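PDB 7CUP: 2,5-dihydroxypyridine 5,6-dioxygenase from Pseudomonas putida KT2440, which catalyses the iron-dependent cleavage of the 2,5-dihydroxypyridine ring by dioxygen between carbons 5 and 6, giving N-formylmaleamate in aerobic nicotinate degradation. Local coordinates for residues H189-E201 against Y261-R273. Residues are numbered along the deposited sequence; the frame is centred on the assembly and turned at random.
With FE (Fe (III) ion), chain G.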
loop_
_atom_site.group_PDB
_atom_site.type_symbol
_atom_site.label_atom_id
_atom_site.label_comp_id
_atom_site.label_asym_id
_atom_site.label_seq_id
_atom_site.Cartn_x
_atom_site.Cartn_y
_atom_site.Cartn_z
ATOM N N HIS A 189 -23.649 7.069 -18.988
ATOM C CA HIS A 189 -22.452 7.608 -18.306
ATOM C C HIS A 189 -22.937 8.380 -17.100
ATOM O O HIS A 189 -23.680 9.342 -17.300
ATOM C CB HIS A 189 -21.711 8.527 -19.273
ATOM C CG HIS A 189 -20.407 9.043 -18.766
ATOM N ND1 HIS A 189 -19.657 9.942 -19.496
ATOM C CD2 HIS A 189 -19.746 8.844 -17.607
ATOM C CE1 HIS A 189 -18.558 10.217 -18.820
ATOM N NE2 HIS A 189 -18.594 9.571 -17.672
ATOM N N TRP A 190 -22.604 7.919 -15.904
ATOM C CA TRP A 190 -22.753 8.734 -14.691
ATOM C C TRP A 190 -21.479 9.557 -14.500
ATOM O O TRP A 190 -20.435 8.952 -14.255
ATOM C CB TRP A 190 -23.016 7.784 -13.545
ATOM C CG TRP A 190 -22.992 8.438 -12.206
ATOM C CD1 TRP A 190 -23.139 9.758 -11.875
ATOM C CD2 TRP A 190 -22.791 7.733 -10.996
ATOM N NE1 TRP A 190 -23.061 9.901 -10.517
ATOM C CE2 TRP A 190 -22.839 8.677 -9.958
ATOM C CE3 TRP A 190 -22.536 6.391 -10.715
ATOM C CZ2 TRP A 190 -22.694 8.306 -8.625
ATOM C CZ3 TRP A 190 -22.393 6.028 -9.397
ATOM C CH2 TRP A 190 -22.490 6.970 -8.375
ATOM N N PRO A 191 -21.469 10.909 -14.661
ATOM C CA PRO A 191 -22.641 11.758 -14.891
ATOM C C PRO A 191 -22.848 12.242 -16.334
ATOM O O PRO A 191 -21.900 12.211 -17.116
ATOM C CB PRO A 191 -22.240 12.998 -14.099
ATOM C CG PRO A 191 -20.765 13.150 -14.429
ATOM C CD PRO A 191 -20.259 11.740 -14.646
ATOM N N SER A 192 -24.062 12.705 -16.660
ATOM C CA SER A 192 -24.402 13.246 -17.999
ATOM C C SER A 192 -25.708 14.041 -17.900
ATOM O O SER A 192 -25.854 14.805 -16.927
ATOM C CB SER A 192 -24.414 12.153 -19.053
ATOM O OG SER A 192 -25.350 11.114 -18.756
ATOM N N GLY A 193 -26.608 13.907 -18.883
ATOM C CA GLY A 193 -27.781 14.794 -18.994
ATOM C C GLY A 193 -27.745 15.616 -20.270
ATOM O O GLY A 193 -27.820 16.837 -20.165
ATOM N N PHE A 194 -27.653 14.978 -21.442
ATOM C CA PHE A 194 -27.642 15.663 -22.764
ATOM C C PHE A 194 -27.978 14.670 -23.879
ATOM O O PHE A 194 -28.235 13.465 -23.623
ATOM C CB PHE A 194 -26.294 16.361 -22.984
ATOM C CG PHE A 194 -25.090 15.457 -23.035
ATOM C CD1 PHE A 194 -24.515 14.962 -21.865
ATOM C CD2 PHE A 194 -24.481 15.155 -24.245
ATOM C CE1 PHE A 194 -23.391 14.142 -21.919
ATOM C CE2 PHE A 194 -23.335 14.359 -24.292
ATOM C CZ PHE A 194 -22.805 13.841 -23.129
ATOM N N LEU A 195 -27.978 15.159 -25.113
ATOM C CA LEU A 195 -28.386 14.358 -26.286
ATOM C C LEU A 195 -27.741 14.952 -27.542
ATOM O O LEU A 195 -27.323 16.126 -27.520
ATOM C CB LEU A 195 -29.921 14.287 -26.350
ATOM C CG LEU A 195 -30.659 15.426 -27.074
ATOM C CD1 LEU A 195 -32.088 15.015 -27.427
ATOM C CD2 LEU A 195 -30.669 16.679 -26.212
ATOM N N PHE A 196 -27.638 14.133 -28.586
ATOM C CA PHE A 196 -26.967 14.483 -29.850
ATOM C C PHE A 196 -27.417 13.530 -30.967
ATOM O O PHE A 196 -27.983 12.459 -30.665
ATOM C CB PHE A 196 -25.451 14.421 -29.649
ATOM C CG PHE A 196 -24.966 13.148 -28.999
ATOM C CD1 PHE A 196 -24.625 12.043 -29.768
ATOM C CD2 PHE A 196 -24.846 13.060 -27.624
ATOM C CE1 PHE A 196 -24.170 10.877 -29.173
ATOM C CE2 PHE A 196 -24.399 11.890 -27.026
ATOM C CZ PHE A 196 -24.075 10.795 -27.797
ATOM N N THR A 197 -27.210 13.961 -32.213
ATOM C CA THR A 197 -27.245 13.141 -33.448
ATOM C C THR A 197 -25.950 13.340 -34.216
ATOM O O THR A 197 -24.999 13.909 -33.651
ATOM C CB THR A 197 -28.330 13.533 -34.468
ATOM O OG1 THR A 197 -29.290 14.448 -33.941
ATOM C CG2 THR A 197 -29.002 12.303 -35.025
ATOM N N TRP A 198 -25.948 12.884 -35.469
ATOM C CA TRP A 198 -24.911 13.161 -36.479
ATOM C C TRP A 198 -25.594 13.859 -37.646
ATOM O O TRP A 198 -26.761 13.604 -37.915
ATOM C CB TRP A 198 -24.232 11.847 -36.883
ATOM C CG TRP A 198 -23.468 11.216 -35.764
ATOM C CD1 TRP A 198 -22.110 11.126 -35.654
ATOM C CD2 TRP A 198 -24.013 10.553 -34.611
ATOM N NE1 TRP A 198 -21.777 10.481 -34.499
ATOM C CE2 TRP A 198 -22.918 10.117 -33.839
ATOM C CE3 TRP A 198 -25.310 10.248 -34.180
ATOM C CZ2 TRP A 198 -23.078 9.396 -32.661
ATOM C CZ3 TRP A 198 -25.475 9.548 -33.006
ATOM C CH2 TRP A 198 -24.369 9.139 -32.254
ATOM N N PRO A 199 -24.919 14.790 -38.339
ATOM C CA PRO A 199 -25.460 15.333 -39.585
ATOM C C PRO A 199 -25.457 14.242 -40.671
ATOM O O PRO A 199 -24.621 13.325 -40.616
ATOM C CB PRO A 199 -24.482 16.450 -39.959
ATOM C CG PRO A 199 -23.166 16.047 -39.287
ATOM C CD PRO A 199 -23.563 15.276 -38.042
ATOM N N ASN A 200 -26.310 14.395 -41.685
ATOM C CA ASN A 200 -26.266 13.534 -42.906
ATOM C C ASN A 200 -24.852 13.567 -43.486
ATOM O O ASN A 200 -24.165 14.604 -43.307
ATOM C CB ASN A 200 -27.351 13.946 -43.903
ATOM C CG ASN A 200 -28.726 13.797 -43.293
ATOM O OD1 ASN A 200 -28.914 13.004 -42.376
ATOM N ND2 ASN A 200 -29.677 14.591 -43.745
ATOM N N GLU A 201 -24.420 12.480 -44.138
ATOM C CA GLU A 201 -23.038 12.353 -44.689
ATOM C C GLU A 201 -22.808 13.523 -45.685
ATOM O O GLU A 201 -23.741 13.897 -46.403
ATOM C CB GLU A 201 -22.829 10.919 -45.211
ATOM C CG GLU A 201 -21.436 10.327 -44.937
ATOM C CD GLU A 201 -21.029 10.053 -43.491
ATOM O OE1 GLU A 201 -21.920 10.064 -42.622
ATOM O OE2 GLU A 201 -19.803 9.827 -43.221
ATOM N N TYR A 261 -11.064 16.218 -39.644
ATOM C CA TYR A 261 -11.816 17.485 -39.864
ATOM C C TYR A 261 -13.317 17.223 -40.020
ATOM O O TYR A 261 -14.094 18.181 -40.153
ATOM C CB TYR A 261 -11.225 18.266 -41.046
ATOM C CG TYR A 261 -9.770 18.585 -40.856
ATOM C CD1 TYR A 261 -9.375 19.503 -39.895
ATOM C CD2 TYR A 261 -8.788 17.915 -41.570
ATOM C CE1 TYR A 261 -8.039 19.776 -39.677
ATOM C CE2 TYR A 261 -7.439 18.155 -41.349
ATOM C CZ TYR A 261 -7.066 19.091 -40.397
ATOM O OH TYR A 261 -5.743 19.332 -40.150
ATOM N N GLY A 262 -13.750 15.972 -39.969
ATOM C CA GLY A 262 -15.180 15.664 -40.143
ATOM C C GLY A 262 -16.002 16.032 -38.914
ATOM O O GLY A 262 -15.594 15.679 -37.800
ATOM N N ILE A 263 -17.165 16.644 -39.105
ATOM C CA ILE A 263 -18.109 16.904 -37.998
ATOM C C ILE A 263 -18.815 15.600 -37.647
ATOM O O ILE A 263 -19.351 14.910 -38.556
ATOM C CB ILE A 263 -19.095 18.019 -38.325
ATOM C CG1 ILE A 263 -18.370 19.313 -38.702
ATOM C CG2 ILE A 263 -20.039 18.231 -37.160
ATOM C CD1 ILE A 263 -17.463 19.893 -37.607
ATOM N N SER A 264 -18.773 15.263 -36.358
ATOM C CA SER A 264 -19.406 14.057 -35.776
ATOM C C SER A 264 -20.696 14.487 -35.080
ATOM O O SER A 264 -21.598 14.975 -35.758
ATOM C CB SER A 264 -18.439 13.329 -34.870
ATOM O OG SER A 264 -17.638 12.447 -35.647
ATOM N N HIS A 265 -20.816 14.311 -33.771
ATOM C CA HIS A 265 -22.126 14.463 -33.104
ATOM C C HIS A 265 -22.383 15.946 -32.848
ATOM O O HIS A 265 -21.414 16.735 -32.774
ATOM C CB HIS A 265 -22.243 13.529 -31.891
ATOM C CG HIS A 265 -21.261 13.775 -30.806
ATOM N ND1 HIS A 265 -21.450 14.759 -29.856
ATOM C CD2 HIS A 265 -20.105 13.152 -30.503
ATOM C CE1 HIS A 265 -20.437 14.748 -29.009
ATOM N NE2 HIS A 265 -19.598 13.775 -29.393
ATOM N N ILE A 266 -23.661 16.306 -32.779
ATOM C CA ILE A 266 -24.145 17.701 -32.632
ATOM C C ILE A 266 -25.350 17.586 -31.727
ATOM O O ILE A 266 -26.104 16.631 -31.909
ATOM C CB ILE A 266 -24.458 18.305 -34.022
ATOM C CG1 ILE A 266 -25.362 17.399 -34.855
ATOM C CG2 ILE A 266 -23.180 18.594 -34.777
ATOM C CD1 ILE A 266 -25.882 18.062 -36.118
ATOM N N GLY A 267 -25.479 18.439 -30.731
ATOM C CA GLY A 267 -26.568 18.274 -29.763
ATOM C C GLY A 267 -26.565 19.400 -28.767
ATOM O O GLY A 267 -25.873 20.392 -29.004
ATOM N N TRP A 268 -27.304 19.258 -27.680
ATOM C CA TRP A 268 -27.373 20.324 -26.657
ATOM C C TRP A 268 -27.478 19.715 -25.259
ATOM O O TRP A 268 -27.829 18.535 -25.143
ATOM C CB TRP A 268 -28.483 21.330 -26.998
ATOM C CG TRP A 268 -29.897 20.863 -26.871
ATOM C CD1 TRP A 268 -30.723 21.079 -25.814
ATOM C CD2 TRP A 268 -30.678 20.141 -27.841
ATOM N NE1 TRP A 268 -31.947 20.511 -26.039
ATOM C CE2 TRP A 268 -31.958 19.952 -27.283
ATOM C CE3 TRP A 268 -30.427 19.651 -29.123
ATOM C CZ2 TRP A 268 -32.991 19.305 -27.960
ATOM C CZ3 TRP A 268 -31.433 18.977 -29.782
ATOM C CH2 TRP A 268 -32.698 18.816 -29.210
ATOM N N GLY A 269 -27.126 20.519 -24.263
ATOM C CA GLY A 269 -26.958 20.094 -22.874
ATOM C C GLY A 269 -28.202 20.354 -22.095
ATOM O O GLY A 269 -28.825 21.410 -22.342
ATOM N N LEU A 270 -28.544 19.443 -21.187
ATOM C CA LEU A 270 -29.783 19.507 -20.371
ATOM C C LEU A 270 -29.450 19.286 -18.902
ATOM O O LEU A 270 -30.378 18.955 -18.137
ATOM C CB LEU A 270 -30.768 18.462 -20.905
ATOM C CG LEU A 270 -31.442 18.836 -22.236
ATOM C CD1 LEU A 270 -32.241 17.674 -22.797
ATOM C CD2 LEU A 270 -32.329 20.062 -22.089
ATOM N N GLN A 271 -28.199 19.516 -18.498
ATOM C CA GLN A 271 -27.742 19.255 -17.101
ATOM C C GLN A 271 -27.473 20.566 -16.350
ATOM O O GLN A 271 -26.375 21.117 -16.372
ATOM C CB GLN A 271 -26.513 18.331 -17.118
ATOM C CG GLN A 271 -26.083 17.847 -15.744
ATOM C CD GLN A 271 -27.228 17.377 -14.884
ATOM O OE1 GLN A 271 -27.815 18.141 -14.122
ATOM N NE2 GLN A 271 -27.500 16.084 -14.964
ATOM N N PRO A 272 -28.456 21.086 -15.591
ATOM C CA PRO A 272 -28.256 22.331 -14.859
ATOM C C PRO A 272 -27.308 22.193 -13.659
ATOM O O PRO A 272 -26.809 23.201 -13.185
ATOM C CB PRO A 272 -29.679 22.687 -14.420
ATOM C CG PRO A 272 -30.345 21.348 -14.243
ATOM C CD PRO A 272 -29.787 20.500 -15.367
ATOM N N ARG A 273 -27.051 20.973 -13.190
ATOM C CA ARG A 273 -26.079 20.741 -12.086
ATOM C C ARG A 273 -24.642 20.719 -12.633
ATOM O O ARG A 273 -23.698 20.808 -11.814
ATOM C CB ARG A 273 -26.480 19.482 -11.316
ATOM C CG ARG A 273 -27.785 19.660 -10.551
ATOM C CD ARG A 273 -28.174 18.425 -9.731
ATOM N NE ARG A 273 -28.572 17.329 -10.606
ATOM C CZ ARG A 273 -28.483 16.031 -10.325
ATOM N NH1 ARG A 273 -27.996 15.609 -9.169
ATOM N NH2 ARG A 273 -28.879 15.146 -11.223
HETATM FE FE FE G . -17.406 13.502 -29.555
HETATM O O HOH W 1 -17.217 11.679 -31.026
HETATM O O HOH W 2 -17.696 12.391 -27.545
#
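His265 packs against two aromatic side chains, Phe196 of strand 194-197 and Trp198 just after it. Its CB sits over one face of the Trp198 indole, offset toward the rim, and CD1 of Phe196 reaches the same CB at 3.5 Å. The Phe196 and His265 rings meet obliquely, planes at 45°. His265 has CG between its backbone N and carbonyl carbon (chi1 62°), which sets the imidazole on the Phe196 side, where His265 NE2 binds the iron at 2.2 Å. Two waters, Ser302, His318 and Asp320 complete the metal site. The strand pairing thus carries an iron ligand of this non-heme dioxygenase. On the other face of the sheet, Leu195 CD2 makes a CH-pi contact over the six-membered ring of Trp268, 3.8 Å from its centroid.

Behind these side chains the two strands pair antiparallel. Thr197 N donates to Ile266 O, and Ile266 N to Thr197 O, each at 2.9 Å. Leu195 and Trp268 form the next hydrogen-bonded pair, but Leu195 N to Trp268 O is weak. Gly267 faces Phe196 with the CA atoms 3.8 Å apart, too close for a side chain on Gly267. Beyond the strands, Gln271 NE2 donates to Ser192 O at 2.9 Å, nearly straight at 166°, while its OE1 accepts Arg273 N. With an alanine here, Ser192 O would probably lose this donor and Arg273 N its side-chain acceptor.

Strand 194-197 lies between 175-177 and 263-269 in an antiparallel sheet. Gly193 and Phe194 both face Glu177 in a G1 beta bulge. Helix 136-151 packs on Leu195, Thr197 and Leu270, and helix 290-294 touches Phe194 and Gln271.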